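Local atomic coordinates of transcriptional regulator, MarR family (Silicibacter pomeroyi DSS-3, PDB entry 3CDH), a protein that probably binds DNA through a winged helix-turn-helix domain and regulates transcription as a MarR-family factor. Residues Val43-Val48 with Asp82-Val87. Sequence-based numbering, arbitrary orientation.
Sequences VPEWRV and DARGLV
Glu45 and Arg84 meet in a salt bridge between helix 43-54 and the end of helix 71-84. From CB, on the side of helix 43-54 that faces Arg84, the Glu45 chain runs out extended. Its CG comes 3.8 Å from Arg84 NH2, and CD lies in the guanidinium plane at that group's edge. Carboxylate and guanidinium planes stand 85° apart, and OE1 alone of the two oxygens takes both bonds from Arg84, one from NH2 and a weak one from NH1 at 2.8 Å; OE2 stays 3.4 Å from Arg84 NH2. Glutamate suits this place as an anion that Arg84 and Arg42 share through OE1, and an alanine here would probably leave both arginines without it. Arginine suits the other end because its long chain, bent at chi2 and chi3, reaches OE1 from the end of helix 71-84. Gly85 then ends that helix in a Schellman motif, its positive phi favouring glycine. Branched, apolar valines suit the buried contact of Val48 CG1 with Val87 CG2, 4.4 Å apart. Met74 and Met81 of helix 71-84 also touch Val48, while Val101 and Leu103 pack on Val87, so the Val48-Val87 contact joins helix 43-54 to the base of the wing, strands 87-89 and 100-103.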
# COMPACT_ATOMS: atom_id res chain seq x y z
N VAL B 43 8.78 -3.73 -9.23
CA VAL B 43 8.16 -4.30 -8.02
C VAL B 43 7.21 -5.46 -8.32
O VAL B 43 7.29 -6.51 -7.69
CB VAL B 43 7.46 -3.22 -7.16
CG1 VAL B 43 6.57 -3.87 -6.10
CG2 VAL B 43 8.50 -2.35 -6.51
N PRO B 44 6.34 -5.32 -9.32
CA PRO B 44 5.49 -6.48 -9.58
C PRO B 44 6.30 -7.72 -9.97
O PRO B 44 5.90 -8.84 -9.61
CB PRO B 44 4.62 -6.04 -10.75
CG PRO B 44 4.75 -4.59 -10.81
CD PRO B 44 6.04 -4.19 -10.21
N GLU B 45 7.40 -7.54 -10.71
CA GLU B 45 8.21 -8.70 -11.12
C GLU B 45 8.76 -9.39 -9.88
O GLU B 45 8.67 -10.61 -9.76
CB GLU B 45 9.32 -8.31 -12.07
CG GLU B 45 9.04 -8.66 -13.51
CD GLU B 45 9.83 -7.80 -14.49
OE1 GLU B 45 9.89 -8.11 -15.71
OE2 GLU B 45 10.40 -6.78 -14.04
N TRP B 46 9.26 -8.63 -8.92
CA TRP B 46 9.78 -9.26 -7.72
C TRP B 46 8.69 -10.02 -6.96
O TRP B 46 8.94 -11.11 -6.42
CB TRP B 46 10.51 -8.23 -6.86
CG TRP B 46 10.21 -8.29 -5.43
CD1 TRP B 46 9.42 -7.42 -4.74
CD2 TRP B 46 10.67 -9.25 -4.48
NE1 TRP B 46 9.37 -7.76 -3.42
CE2 TRP B 46 10.13 -8.88 -3.23
CE3 TRP B 46 11.49 -10.37 -4.56
CZ2 TRP B 46 10.36 -9.61 -2.06
CZ3 TRP B 46 11.73 -11.11 -3.39
CH2 TRP B 46 11.16 -10.73 -2.16
N ARG B 47 7.49 -9.46 -6.93
CA ARG B 47 6.42 -10.10 -6.20
C ARG B 47 6.08 -11.43 -6.84
O ARG B 47 5.88 -12.43 -6.12
CB ARG B 47 5.19 -9.21 -6.12
CG ARG B 47 5.44 -8.02 -5.25
CD ARG B 47 4.27 -7.09 -5.21
NE ARG B 47 4.46 -6.05 -4.20
CZ ARG B 47 3.60 -5.05 -3.98
NH1 ARG B 47 2.46 -4.96 -4.70
NH2 ARG B 47 3.87 -4.14 -3.05
N VAL B 48 6.05 -11.47 -8.17
CA VAL B 48 5.81 -12.74 -8.83
C VAL B 48 6.88 -13.74 -8.41
O VAL B 48 6.54 -14.89 -8.04
CB VAL B 48 5.79 -12.63 -10.34
CG1 VAL B 48 6.08 -14.00 -10.97
CG2 VAL B 48 4.47 -12.08 -10.78
N ASP B 82 7.93 -14.24 -18.92
CA ASP B 82 7.95 -15.40 -19.79
C ASP B 82 8.91 -15.11 -20.93
O ASP B 82 9.82 -15.88 -21.14
CB ASP B 82 6.54 -15.67 -20.29
CG ASP B 82 6.38 -17.06 -20.92
OD1 ASP B 82 7.32 -17.54 -21.58
OD2 ASP B 82 5.27 -17.66 -20.78
N ALA B 83 8.74 -14.00 -21.65
CA ALA B 83 9.60 -13.71 -22.81
C ALA B 83 11.09 -13.63 -22.46
O ALA B 83 11.99 -13.82 -23.31
CB ALA B 83 9.19 -12.43 -23.45
N ARG B 84 11.34 -13.32 -21.20
CA ARG B 84 12.68 -13.06 -20.75
C ARG B 84 13.27 -14.37 -20.28
O ARG B 84 14.48 -14.44 -20.07
CB ARG B 84 12.65 -12.06 -19.60
CG ARG B 84 13.98 -11.51 -19.20
CD ARG B 84 13.79 -10.07 -18.91
NE ARG B 84 13.37 -9.86 -17.54
CZ ARG B 84 12.25 -9.27 -17.16
NH1 ARG B 84 11.36 -8.78 -18.02
NH2 ARG B 84 12.04 -9.19 -15.86
N GLY B 85 12.44 -15.40 -20.13
CA GLY B 85 12.94 -16.66 -19.65
C GLY B 85 12.91 -16.85 -18.13
O GLY B 85 13.51 -17.80 -17.61
N LEU B 86 12.20 -16.01 -17.39
CA LEU B 86 12.13 -16.20 -15.93
C LEU B 86 11.04 -17.15 -15.50
O LEU B 86 11.11 -17.77 -14.44
CB LEU B 86 11.97 -14.86 -15.22
CG LEU B 86 13.12 -13.90 -15.53
CD1 LEU B 86 12.93 -12.61 -14.75
CD2 LEU B 86 14.51 -14.55 -15.24
N VAL B 87 10.01 -17.27 -16.34
CA VAL B 87 8.76 -17.90 -15.92
C VAL B 87 8.16 -18.68 -17.07
O VAL B 87 8.26 -18.27 -18.21
CB VAL B 87 7.79 -16.79 -15.45
CG1 VAL B 87 6.38 -17.20 -15.60
CG2 VAL B 87 8.07 -16.47 -14.01